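Local coordinates for protein deacetylase EF_0837 (Enterococcus faecalis, PDB 2ICS) that hydrolyses ester bonds with a pair of zinc ions, removing the acetyl group of acetyl-(R)-mandelate in vitro with very low efficiency, at residues D58-C63 and S268-I273; T210-G215 and F242-G247; G49-A54 and F334-E339; T14-P19 and D299-I304. All coordinates share one frame; numbering follows the deposited sequence.

Contact 1 (D58-C63 and S268-I273). With ZN (zinc ion), chain B.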
loop_
_atom_site.group_PDB
_atom_site.type_symbol
_atom_site.label_atom_id
_atom_site.label_comp_id
_atom_site.label_asym_id
_atom_site.label_seq_id
_atom_site.Cartn_x
_atom_site.Cartn_y
_atom_site.Cartn_z
ATOM N N ASP A 58 -2.185 -3.113 -1.836
ATOM C CA ASP A 58 -1.720 -1.735 -2.009
ATOM C C ASP A 58 -2.164 -0.968 -0.766
ATOM O O ASP A 58 -3.321 -0.572 -0.680
ATOM C CB ASP A 58 -2.373 -1.119 -3.246
ATOM C CG ASP A 58 -1.669 0.139 -3.715
ATOM O OD1 ASP A 58 -0.973 0.782 -2.898
ATOM O OD2 ASP A 58 -1.822 0.492 -4.906
ATOM N N ASP A 59 -1.260 -0.742 0.187
ATOM C CA ASP A 59 -1.651 -0.058 1.418
ATOM C C ASP A 59 -1.704 1.470 1.403
ATOM O O ASP A 59 -1.747 2.101 2.457
ATOM C CB ASP A 59 -0.806 -0.544 2.613
ATOM C CG ASP A 59 0.635 -0.076 2.555
ATOM O OD1 ASP A 59 0.943 0.848 1.770
ATOM O OD2 ASP A 59 1.456 -0.633 3.314
ATOM N N HIS A 60 -1.675 2.077 0.224
ATOM C CA HIS A 60 -1.818 3.522 0.157
ATOM C C HIS A 60 -2.594 3.817 -1.114
ATOM O O HIS A 60 -2.038 3.886 -2.211
ATOM C CB HIS A 60 -0.480 4.265 0.165
ATOM C CG HIS A 60 -0.636 5.749 0.281
ATOM N ND1 HIS A 60 0.291 6.583 0.867
ATOM C CD2 HIS A 60 -1.638 6.561 -0.150
ATOM C CE1 HIS A 60 -0.166 7.848 0.775
ATOM N NE2 HIS A 60 -1.334 7.886 0.165
ATOM N N VAL A 61 -3.894 4.012 -0.936
ATOM C CA VAL A 61 -4.800 4.245 -2.046
ATOM C C VAL A 61 -5.853 5.309 -1.712
ATOM O O VAL A 61 -6.026 5.683 -0.557
ATOM C CB VAL A 61 -5.492 2.901 -2.379
ATOM C CG1 VAL A 61 -6.849 3.126 -2.979
ATOM C CG2 VAL A 61 -4.604 2.087 -3.292
ATOM N N HIS A 62 -6.545 5.791 -2.738
ATOM C CA HIS A 62 -7.617 6.760 -2.574
ATOM C C HIS A 62 -8.744 6.291 -3.488
ATOM O O HIS A 62 -8.734 6.529 -4.699
ATOM C CB HIS A 62 -7.125 8.156 -2.935
ATOM C CG HIS A 62 -6.148 8.705 -1.943
ATOM N ND1 HIS A 62 -6.481 9.040 -0.649
ATOM C CD2 HIS A 62 -4.805 8.876 -2.033
ATOM C CE1 HIS A 62 -5.355 9.388 -0.006
ATOM N NE2 HIS A 62 -4.308 9.307 -0.804
ATOM N N CYS A 63 -9.706 5.589 -2.895
ATOM C CA CYS A 63 -10.807 5.037 -3.663
ATOM C C CYS A 63 -12.229 5.297 -3.168
ATOM O O CYS A 63 -13.106 4.450 -3.352
ATOM C CB CYS A 63 -10.595 3.530 -3.834
ATOM S SG CYS A 63 -10.446 2.623 -2.290
ATOM N N SER A 268 7.601 -1.505 2.291
ATOM C CA SER A 268 6.422 -1.809 1.497
ATOM C C SER A 268 6.298 -0.873 0.302
ATOM O O SER A 268 6.689 0.301 0.356
ATOM C CB SER A 268 5.154 -1.726 2.362
ATOM O OG SER A 268 5.070 -0.490 3.054
ATOM N N ILE A 269 5.747 -1.418 -0.775
ATOM C CA ILE A 269 5.554 -0.691 -2.014
ATOM C C ILE A 269 4.072 -0.387 -2.206
ATOM O O ILE A 269 3.233 -1.286 -2.163
ATOM C CB ILE A 269 6.090 -1.524 -3.201
ATOM C CG1 ILE A 269 7.604 -1.690 -3.059
ATOM C CG2 ILE A 269 5.751 -0.859 -4.532
ATOM C CD1 ILE A 269 8.196 -2.646 -4.060
ATOM N N SER A 270 3.759 0.891 -2.392
ATOM C CA SER A 270 2.382 1.337 -2.594
ATOM C C SER A 270 2.352 2.419 -3.669
ATOM O O SER A 270 3.383 3.002 -4.008
ATOM C CB SER A 270 1.782 1.865 -1.289
ATOM O OG SER A 270 2.564 2.919 -0.759
ATOM N N THR A 271 1.156 2.717 -4.162
ATOM C CA THR A 271 0.982 3.666 -5.255
ATOM C C THR A 271 0.520 5.090 -4.987
ATOM O O THR A 271 0.869 5.993 -5.751
ATOM C CB THR A 271 -0.028 3.111 -6.259
ATOM O OG1 THR A 271 -1.290 2.948 -5.594
ATOM C CG2 THR A 271 0.434 1.761 -6.803
ATOM N N ASP A 272 -0.253 5.291 -3.921
ATOM C CA ASP A 272 -0.854 6.596 -3.635
ATOM C C ASP A 272 -1.569 6.987 -4.926
ATOM O O ASP A 272 -1.490 8.114 -5.403
ATOM C CB ASP A 272 0.164 7.666 -3.276
ATOM C CG ASP A 272 -0.496 9.018 -3.035
ATOM O OD1 ASP A 272 -1.673 9.032 -2.625
ATOM O OD2 ASP A 272 0.145 10.068 -3.245
ATOM N N ILE A 273 -2.270 6.008 -5.478
ATOM C CA ILE A 273 -2.993 6.155 -6.728
ATOM C C ILE A 273 -4.403 6.726 -6.565
ATOM O O ILE A 273 -5.063 6.533 -5.542
ATOM C CB ILE A 273 -3.105 4.773 -7.410
ATOM C CG1 ILE A 273 -3.628 4.906 -8.834
ATOM C CG2 ILE A 273 -4.053 3.870 -6.600
ATOM C CD1 ILE A 273 -3.598 3.583 -9.594
HETATM ZN ZN ZN B . -2.363 9.703 -0.617
HETATM O O HOH W 1 1.238 -2.187 -0.304
HETATM O O HOH W 2 -0.672 10.739 -0.969
#
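His60, His62 and Asp272 meet at one zinc ion, where the end of strand 51-61 faces the loop between helices 253-261 and 275-279. This is the HxH and aspartate part of the binuclear zinc centre of the amidohydrolase TIM barrel.

Both histidines bind the metal through NE2. NE2 of His60 lies 2.2 Å from the zinc. NE2 of His62 is closer, at 2.0 Å. OD1 of Asp272 binds at 2.2 Å. Water 2 adds a further ligand, and the carbamylated Lys154 also binds this ion. OD1 of Asp272 lies at the edge of the His62 ring, in its plane. The carboxylate is turned 71° from that ring. CB of the same aspartate sits over one face of the His60 ring. Bonds from outside hold both imidazoles: ND1 of His60 pairs with Thr210 and ND1 of His62 with Thr91.

Hydrogen bonds join the two segments behind the metal. Asp272 N donates to His60 O at 2.8 Å, a bent bond that ties the ligand backbones directly. Asp58 grips Thr271 with both carboxylate oxygens. Its CG stands anti to the backbone N (chi1 -164°), which brings the carboxylate across to the loop. Thr271 N reaches Asp58 OD1 at 3.1 Å. Water 1 bridges Asp59 N and Ile269 O.

Apolar packing is small, with CG2 of Val61 beside CG2 of Ile273 at 3.8 Å. OG1 of Thr271 donates to OD2 of Asp58 at 2.6 Å, on the syn side of the carboxylate.

Contact 2 (T210-G215 and F242-G247). With ZN (zinc ion), chain C.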
loop_
_atom_site.group_PDB
_atom_site.type_symbol
_atom_site.label_atom_id
_atom_site.label_comp_id
_atom_site.label_asym_id
_atom_site.label_seq_id
_atom_site.Cartn_x
_atom_site.Cartn_y
_atom_site.Cartn_z
ATOM N N THR A 210 4.953 7.084 4.825
ATOM C CA THR A 210 4.689 6.932 3.398
ATOM C C THR A 210 5.366 8.070 2.614
ATOM O O THR A 210 5.750 9.089 3.197
ATOM C CB THR A 210 3.153 6.835 3.127
ATOM O OG1 THR A 210 2.922 6.309 1.812
ATOM C CG2 THR A 210 2.485 8.186 3.276
ATOM N N HIS A 211 5.541 7.877 1.305
ATOM C CA HIS A 211 6.227 8.847 0.445
ATOM C C HIS A 211 7.705 8.869 0.845
ATOM O O HIS A 211 8.406 9.865 0.649
ATOM C CB HIS A 211 5.664 10.264 0.616
ATOM C CG HIS A 211 4.196 10.375 0.361
ATOM N ND1 HIS A 211 3.524 9.669 -0.613
ATOM C CD2 HIS A 211 3.270 11.182 0.936
ATOM C CE1 HIS A 211 2.247 10.063 -0.600
ATOM N NE2 HIS A 211 2.045 10.980 0.324
ATOM N N CYS A 212 8.178 7.758 1.398
ATOM C CA CYS A 212 9.552 7.661 1.883
ATOM C C CYS A 212 10.668 8.089 0.929
ATOM O O CYS A 212 11.676 8.632 1.376
ATOM C CB CYS A 212 9.824 6.243 2.403
ATOM S SG CYS A 212 9.825 4.926 1.155
ATOM N N PHE A 213 10.511 7.842 -0.371
ATOM C CA PHE A 213 11.547 8.237 -1.316
ATOM C C PHE A 213 11.167 9.439 -2.173
ATOM O O PHE A 213 11.496 9.483 -3.356
ATOM C CB PHE A 213 11.937 7.065 -2.229
ATOM C CG PHE A 213 12.547 5.888 -1.500
ATOM C CD1 PHE A 213 13.248 6.063 -0.305
ATOM C CD2 PHE A 213 12.426 4.600 -2.020
ATOM C CE1 PHE A 213 13.815 4.976 0.361
ATOM C CE2 PHE A 213 12.989 3.506 -1.363
ATOM C CZ PHE A 213 13.685 3.690 -0.172
ATOM N N ASN A 214 10.478 10.418 -1.588
ATOM C CA ASN A 214 10.113 11.600 -2.357
ATOM C C ASN A 214 11.381 12.430 -2.563
ATOM O O ASN A 214 12.310 12.366 -1.755
ATOM C CB ASN A 214 9.029 12.421 -1.642
ATOM C CG ASN A 214 9.536 13.122 -0.395
ATOM O OD1 ASN A 214 9.125 12.799 0.728
ATOM N ND2 ASN A 214 10.422 14.092 -0.581
ATOM N N GLY A 215 11.422 13.201 -3.646
ATOM C CA GLY A 215 12.606 13.990 -3.936
ATOM C C GLY A 215 12.618 15.432 -3.473
ATOM O O GLY A 215 13.465 16.209 -3.903
ATOM N N PHE A 242 9.127 2.272 6.198
ATOM C CA PHE A 242 9.190 3.106 5.002
ATOM C C PHE A 242 8.267 2.564 3.908
ATOM O O PHE A 242 8.468 1.462 3.394
ATOM C CB PHE A 242 10.628 3.177 4.487
ATOM C CG PHE A 242 11.514 4.125 5.260
ATOM C CD1 PHE A 242 11.392 4.259 6.641
ATOM C CD2 PHE A 242 12.495 4.866 4.605
ATOM C CE1 PHE A 242 12.233 5.116 7.357
ATOM C CE2 PHE A 242 13.343 5.725 5.314
ATOM C CZ PHE A 242 13.212 5.850 6.689
ATOM N N ASP A 243 7.253 3.350 3.565
ATOM C CA ASP A 243 6.272 2.968 2.549
ATOM C C ASP A 243 6.444 3.898 1.348
ATOM O O ASP A 243 6.559 5.109 1.517
ATOM C CB ASP A 243 4.865 3.103 3.149
ATOM C CG ASP A 243 3.765 2.695 2.189
ATOM O OD1 ASP A 243 3.599 1.482 1.920
ATOM O OD2 ASP A 243 3.053 3.601 1.711
ATOM N N ILE A 244 6.457 3.334 0.145
ATOM C CA ILE A 244 6.632 4.116 -1.082
ATOM C C ILE A 244 5.579 5.203 -1.347
ATOM O O ILE A 244 5.925 6.373 -1.481
ATOM C CB ILE A 244 6.697 3.195 -2.332
ATOM C CG1 ILE A 244 7.934 2.292 -2.263
ATOM C CG2 ILE A 244 6.760 4.042 -3.609
ATOM C CD1 ILE A 244 9.254 3.041 -2.328
ATOM N N GLY A 245 4.305 4.822 -1.435
ATOM C CA GLY A 245 3.255 5.795 -1.710
ATOM C C GLY A 245 3.639 6.695 -2.879
ATOM O O GLY A 245 3.583 7.917 -2.766
ATOM N N HIS A 246 4.015 6.083 -4.003
ATOM C CA HIS A 246 4.468 6.803 -5.201
ATOM C C HIS A 246 3.797 8.146 -5.446
ATOM O O HIS A 246 4.447 9.193 -5.377
ATOM C CB HIS A 246 4.315 5.930 -6.449
ATOM C CG HIS A 246 5.040 6.468 -7.647
ATOM N ND1 HIS A 246 4.767 7.708 -8.186
ATOM C CD2 HIS A 246 6.040 5.945 -8.397
ATOM C CE1 HIS A 246 5.569 7.925 -9.215
ATOM N NE2 HIS A 246 6.351 6.872 -9.365
ATOM N N GLY A 247 2.503 8.116 -5.752
ATOM C CA GLY A 247 1.776 9.349 -5.979
ATOM C C GLY A 247 2.264 10.209 -7.133
ATOM O O GLY A 247 3.229 9.888 -7.828
HETATM ZN ZN ZN C . 0.113 11.908 0.768
HETATM O O HOH W 3 8.517 7.259 -2.345
HETATM O O HOH W 2 -0.672 10.739 -0.969
#
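His211 meets Gly245 just past the ends of two neighbouring parallel strands, 208-210 and 241-243, in the TIM barrel of this amidohydrolase. NE2 of His211 binds the second zinc ion at 2.2 Å. The same ion takes water 2, His188 and the carbamylated Lys154. Adenine also touches His211.

The other ring nitrogen fixes the imidazole. ND1 donates to Gly245 O at 2.8 Å, with the oxygen only 4° out of the ring plane and the donor on a carbonyl lone pair. This holds the ring's rotation and may make it a better metal ligand. CG2 of Thr210 covers the centre of one ring face.

The next shell sets the backbones. Cys212 N gives a nearly straight bond to Asp243 O at 3.1 Å. OG1 of Thr210 lies anti to the backbone N (chi1 -163°), beside the Asp243 side chain. It donates to the anti lone pair of Asp243 OD2 at 2.7 Å and is also bonded to His60. Ser270 is a second partner of that carboxylate oxygen.

Farther out the packing is apolar. CB of Cys212 rests near CD2 of Phe242, and CD1 of Ile244 approaches CD2 of Phe213 at 3.5 Å.

Contact 3 (G49-A54 and F334-E339)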
loop_
_atom_site.group_PDB
_atom_site.type_symbol
_atom_site.label_atom_id
_atom_site.label_comp_id
_atom_site.label_asym_id
_atom_site.label_seq_id
_atom_site.Cartn_x
_atom_site.Cartn_y
_atom_site.Cartn_z
ATOM N N GLY A 49 5.280 -21.866 -16.306
ATOM C CA GLY A 49 5.980 -20.595 -16.243
ATOM C C GLY A 49 5.152 -19.485 -15.620
ATOM O O GLY A 49 5.593 -18.337 -15.543
ATOM N N THR A 50 3.945 -19.818 -15.181
ATOM C CA THR A 50 3.073 -18.832 -14.554
ATOM C C THR A 50 3.385 -18.746 -13.061
ATOM O O THR A 50 3.563 -19.765 -12.389
ATOM C CB THR A 50 1.581 -19.200 -14.733
ATOM O OG1 THR A 50 1.268 -19.295 -16.127
ATOM C CG2 THR A 50 0.694 -18.142 -14.098
ATOM N N TYR A 51 3.458 -17.525 -12.547
ATOM C CA TYR A 51 3.749 -17.317 -11.134
ATOM C C TYR A 51 2.473 -17.124 -10.327
ATOM O O TYR A 51 1.430 -16.736 -10.866
ATOM C CB TYR A 51 4.646 -16.091 -10.953
ATOM C CG TYR A 51 6.004 -16.215 -11.600
ATOM C CD1 TYR A 51 7.006 -16.991 -11.020
ATOM C CD2 TYR A 51 6.290 -15.557 -12.796
ATOM C CE1 TYR A 51 8.263 -17.106 -11.613
ATOM C CE2 TYR A 51 7.545 -15.668 -13.401
ATOM C CZ TYR A 51 8.525 -16.445 -12.803
ATOM O OH TYR A 51 9.756 -16.571 -13.402
ATOM N N VAL A 52 2.574 -17.400 -9.031
ATOM C CA VAL A 52 1.458 -17.259 -8.105
ATOM C C VAL A 52 2.001 -16.737 -6.779
ATOM O O VAL A 52 3.078 -17.146 -6.333
ATOM C CB VAL A 52 0.764 -18.612 -7.816
ATOM C CG1 VAL A 52 -0.525 -18.375 -7.045
ATOM C CG2 VAL A 52 0.490 -19.357 -9.109
ATOM N N SER A 53 1.261 -15.834 -6.151
ATOM C CA SER A 53 1.671 -15.292 -4.868
ATOM C C SER A 53 0.422 -14.981 -4.073
ATOM O O SER A 53 -0.691 -15.214 -4.537
ATOM C CB SER A 53 2.476 -14.005 -5.049
ATOM O OG SER A 53 1.638 -12.926 -5.436
ATOM N N ALA A 54 0.611 -14.463 -2.867
ATOM C CA ALA A 54 -0.517 -14.080 -2.040
ATOM C C ALA A 54 -1.124 -12.904 -2.795
ATOM O O ALA A 54 -0.423 -12.239 -3.555
ATOM C CB ALA A 54 -0.033 -13.639 -0.675
ATOM N N PHE A 334 0.279 -14.271 -12.095
ATOM C CA PHE A 334 0.901 -13.379 -13.058
ATOM C C PHE A 334 2.080 -13.959 -13.821
ATOM O O PHE A 334 2.511 -15.087 -13.581
ATOM C CB PHE A 334 1.384 -12.145 -12.301
ATOM C CG PHE A 334 2.330 -12.473 -11.175
ATOM C CD1 PHE A 334 3.707 -12.513 -11.391
ATOM C CD2 PHE A 334 1.839 -12.811 -9.913
ATOM C CE1 PHE A 334 4.582 -12.888 -10.367
ATOM C CE2 PHE A 334 2.705 -13.189 -8.884
ATOM C CZ PHE A 334 4.076 -13.228 -9.110
ATOM N N THR A 335 2.607 -13.144 -14.731
ATOM C CA THR A 335 3.761 -13.506 -15.534
ATOM C C THR A 335 4.776 -12.381 -15.408
ATOM O O THR A 335 4.426 -11.252 -15.072
ATOM C CB THR A 335 3.420 -13.633 -17.041
ATOM O OG1 THR A 335 2.943 -12.372 -17.526
ATOM C CG2 THR A 335 2.370 -14.710 -17.283
ATOM N N ILE A 336 6.035 -12.708 -15.675
ATOM C CA ILE A 336 7.123 -11.745 -15.641
ATOM C C ILE A 336 7.843 -11.958 -16.966
ATOM O O ILE A 336 8.287 -13.067 -17.262
ATOM C CB ILE A 336 8.087 -12.015 -14.465
ATOM C CG1 ILE A 336 7.353 -11.811 -13.137
ATOM C CG2 ILE A 336 9.283 -11.081 -14.547
ATOM C CD1 ILE A 336 8.202 -12.089 -11.916
ATOM N N GLN A 337 7.950 -10.907 -17.769
ATOM C CA GLN A 337 8.587 -11.041 -19.070
ATOM C C GLN A 337 9.607 -9.967 -19.417
ATOM O O GLN A 337 9.494 -8.809 -19.007
ATOM C CB GLN A 337 7.505 -11.104 -20.150
ATOM C CG GLN A 337 6.654 -12.364 -20.057
ATOM C CD GLN A 337 5.442 -12.336 -20.963
ATOM O OE1 GLN A 337 4.725 -13.331 -21.081
ATOM N NE2 GLN A 337 5.200 -11.196 -21.605
ATOM N N ALA A 338 10.615 -10.372 -20.180
ATOM C CA ALA A 338 11.668 -9.468 -20.604
ATOM C C ALA A 338 11.165 -8.625 -21.768
ATOM O O ALA A 338 10.948 -9.129 -22.868
ATOM C CB ALA A 338 12.898 -10.262 -21.016
ATOM N N GLU A 339 10.965 -7.340 -21.510
ATOM C CA GLU A 339 10.493 -6.420 -22.528
ATOM C C GLU A 339 10.706 -5.001 -22.024
ATOM O O GLU A 339 10.257 -4.643 -20.933
ATOM C CB GLU A 339 9.011 -6.664 -22.820
ATOM C CG GLU A 339 8.501 -5.930 -24.052
ATOM C CD GLU A 339 7.115 -6.386 -24.472
ATOM O OE1 GLU A 339 6.923 -7.608 -24.655
ATOM O OE2 GLU A 339 6.222 -5.524 -24.626
HETATM O O HOH W 4 6.260 -15.549 -16.420
#
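CG of Phe334 is tucked between its own N and C (chi1 57°), while CG of Tyr51 points away from its carbonyl carbon. With these torsions the Phe334 ring lies under CB of Tyr51. The two residues form an antiparallel hydrogen-bonded pair between strands 51-54 and 334-339, neighbours in a mixed beta sheet.

Both backbone bonds of the pair are made. Tyr51 N donates to Phe334 O at 2.8 Å, nearly along the C=O axis. Phe334 N returns a bond to Tyr51 O at 3.0 Å. The strand directions differ by 122°, and this is the single bridge between the segments. Beyond it the link passes through solvent: water 4 donates to Gly49 O and accepts from Ile336 N.

Both side chains lie on the same face of the sheet. CB of Tyr51 stands over one face of the Phe334 ring, 3.6 Å from its centroid, a CH-pi contact. The two rings are near parallel, with planes at 21°, but slid apart and hardly overlapping. CE2 of Tyr51 meets CB of Ile336 at 3.8 Å, the two side chains crossing at about a right angle. Trp56 and Ile304 of helix 300-305 also pack on Phe334.

Here the contact joins the strand that leads toward the zinc site to a strand from late in the chain. At the edge of the Phe334 ring, OG of Ser53 lies 3.6 Å from CE2, near the ring plane.

Contact 4 (T14-P19 and D299-I304)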
loop_
_atom_site.group_PDB
_atom_site.type_symbol
_atom_site.label_atom_id
_atom_site.label_comp_id
_atom_site.label_asym_id
_atom_site.label_seq_id
_atom_site.Cartn_x
_atom_site.Cartn_y
_atom_site.Cartn_z
ATOM N N THR A 14 6.102 -20.131 -7.476
ATOM C CA THR A 14 6.286 -18.890 -6.745
ATOM C C THR A 14 7.424 -18.127 -7.402
ATOM O O THR A 14 8.132 -18.665 -8.259
ATOM C CB THR A 14 6.636 -19.128 -5.259
ATOM O OG1 THR A 14 7.956 -19.677 -5.152
ATOM C CG2 THR A 14 5.629 -20.077 -4.624
ATOM N N VAL A 15 7.584 -16.869 -7.006
ATOM C CA VAL A 15 8.624 -16.005 -7.540
ATOM C C VAL A 15 10.024 -16.540 -7.182
ATOM O O VAL A 15 11.020 -16.139 -7.777
ATOM C CB VAL A 15 8.434 -14.556 -7.003
ATOM C CG1 VAL A 15 8.583 -14.538 -5.501
ATOM C CG2 VAL A 15 9.414 -13.606 -7.658
ATOM N N ASN A 16 10.090 -17.448 -6.213
ATOM C CA ASN A 16 11.365 -18.037 -5.803
ATOM C C ASN A 16 11.707 -19.278 -6.639
ATOM O O ASN A 16 12.771 -19.868 -6.465
ATOM C CB ASN A 16 11.323 -18.419 -4.319
ATOM C CG ASN A 16 11.321 -17.209 -3.403
ATOM O OD1 ASN A 16 10.452 -17.064 -2.548
ATOM N ND2 ASN A 16 12.302 -16.335 -3.577
ATOM N N GLY A 17 10.800 -19.661 -7.539
ATOM C CA GLY A 17 11.017 -20.820 -8.391
ATOM C C GLY A 17 10.508 -22.121 -7.787
ATOM O O GLY A 17 10.907 -23.214 -8.192
HETATM N N MSE A 18 9.609 -22.003 -6.820
HETATM C CA MSE A 18 9.055 -23.164 -6.142
HETATM C C MSE A 18 7.715 -23.610 -6.735
HETATM O O MSE A 18 6.805 -22.802 -6.913
HETATM C CB MSE A 18 8.889 -22.836 -4.661
HETATM C CG MSE A 18 8.413 -23.980 -3.800
HETATM SE SE MSE A 18 8.232 -23.412 -1.957
HETATM C CE MSE A 18 7.308 -24.964 -1.260
ATOM N N PRO A 19 7.586 -24.909 -7.061
ATOM C CA PRO A 19 6.341 -25.431 -7.629
ATOM C C PRO A 19 5.264 -25.305 -6.564
ATOM O O PRO A 19 5.508 -25.625 -5.399
ATOM C CB PRO A 19 6.673 -26.898 -7.919
ATOM C CG PRO A 19 8.173 -26.916 -8.034
ATOM C CD PRO A 19 8.594 -25.975 -6.944
ATOM N N ASP A 299 15.061 -7.181 -6.167
ATOM C CA ASP A 299 14.809 -8.400 -6.944
ATOM C C ASP A 299 13.328 -8.758 -6.792
ATOM O O ASP A 299 12.690 -8.367 -5.818
ATOM C CB ASP A 299 15.700 -9.574 -6.491
ATOM C CG ASP A 299 15.465 -9.988 -5.040
ATOM O OD1 ASP A 299 14.297 -10.104 -4.605
ATOM O OD2 ASP A 299 16.465 -10.225 -4.332
ATOM N N TRP A 300 12.782 -9.498 -7.751
ATOM C CA TRP A 300 11.366 -9.848 -7.711
ATOM C C TRP A 300 10.854 -10.489 -6.424
ATOM O O TRP A 300 9.764 -10.148 -5.952
ATOM C CB TRP A 300 11.003 -10.716 -8.921
ATOM C CG TRP A 300 10.980 -9.919 -10.201
ATOM C CD1 TRP A 300 11.807 -10.066 -11.278
ATOM C CD2 TRP A 300 10.118 -8.811 -10.506
ATOM N NE1 TRP A 300 11.516 -9.115 -12.233
ATOM C CE2 TRP A 300 10.485 -8.333 -11.785
ATOM C CE3 TRP A 300 9.072 -8.174 -9.821
ATOM C CZ2 TRP A 300 9.844 -7.245 -12.395
ATOM C CZ3 TRP A 300 8.432 -7.086 -10.430
ATOM C CH2 TRP A 300 8.824 -6.637 -11.703
ATOM N N PRO A 301 11.617 -11.427 -5.838
ATOM C CA PRO A 301 11.143 -12.053 -4.596
ATOM C C PRO A 301 10.854 -11.044 -3.479
ATOM O O PRO A 301 9.814 -11.113 -2.829
ATOM C CB PRO A 301 12.278 -13.010 -4.234
ATOM C CG PRO A 301 12.806 -13.420 -5.598
ATOM C CD PRO A 301 12.825 -12.104 -6.348
ATOM N N GLU A 302 11.764 -10.105 -3.244
ATOM C CA GLU A 302 11.525 -9.132 -2.187
ATOM C C GLU A 302 10.422 -8.161 -2.613
ATOM O O GLU A 302 9.636 -7.707 -1.784
ATOM C CB GLU A 302 12.822 -8.394 -1.812
ATOM C CG GLU A 302 13.447 -7.542 -2.896
ATOM C CD GLU A 302 14.880 -7.149 -2.564
ATOM O OE1 GLU A 302 15.202 -7.030 -1.366
ATOM O OE2 GLU A 302 15.686 -6.949 -3.493
ATOM N N ILE A 303 10.351 -7.866 -3.909
ATOM C CA ILE A 303 9.314 -6.981 -4.421
ATOM C C ILE A 303 7.943 -7.577 -4.085
ATOM O O ILE A 303 7.079 -6.889 -3.539
ATOM C CB ILE A 303 9.452 -6.795 -5.939
ATOM C CG1 ILE A 303 10.708 -5.974 -6.238
ATOM C CG2 ILE A 303 8.210 -6.106 -6.511
ATOM C CD1 ILE A 303 11.013 -5.825 -7.724
ATOM N N ILE A 304 7.757 -8.863 -4.386
ATOM C CA ILE A 304 6.494 -9.549 -4.098
ATOM C C ILE A 304 6.167 -9.490 -2.609
ATOM O O ILE A 304 5.019 -9.244 -2.213
ATOM C CB ILE A 304 6.550 -11.041 -4.529
ATOM C CG1 ILE A 304 6.481 -11.149 -6.052
ATOM C CG2 ILE A 304 5.411 -11.825 -3.897
ATOM C CD1 ILE A 304 5.218 -10.558 -6.661
#
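The type I beta turn from Thr14 to Gly17, between strands 5-13 and 19-25, packs against the first turn of helix 300-305. Val15 carries the contact. Its CB points at the helix, and both its methyls touch Pro301. CG2, anti to the backbone N, also meets CB of Trp300 at 3.5 Å and lies 4.0 Å from CD of Pro301. CG1 comes to 3.7 Å from CA of Pro301. It also lies 4.0 Å from CG1 of Ile304, one helical turn on, where the two side chains slide past each other in opposite directions. Beside them, ND2 of Asn16 comes to 3.4 Å from CB of Pro301, at a more exposed place.

Each partner is held in shape by its own bonds. In the turn, OG1 of Thr14 accepts from Asn16 N at 3.3 Å, an ST turn. At the helix start, Glu302 N donates to Asp299 OD1 at 2.9 Å, and Asp299 N donates to Glu302 OE2 at 2.8 Å. The indole of Trp300 leads away from the turn, and its NE1 bonds to Glu355. Ile304 also packs on Trp56. The arrangement is a valine on a beta turn set against a helix N-terminus closed by a capping box.

Overall arrangement
Contacts 1 and 2 form the buried centre, and contacts 3 and 4 lie about 20 Å from the centre of the chain, partly buried. Contact 1 gives three protein ligands to one zinc ion, and contact 2 gives His211 to the other; water 2 binds both. Ser270 OG is a joint between these two contacts, probably bonding to Gly245 N. Their chemistry is metal binding and a polar second shell. Contact 3 mixes strand pairing with aromatic packing, whereas contact 4 is almost wholly apolar. Contacts 1 and 3 both use strand 51-61. Contacts 3 and 4 touch directly, as Tyr51 with Thr14. Contacts 2 and 3 do not touch, their nearest atoms being about 15 Å apart.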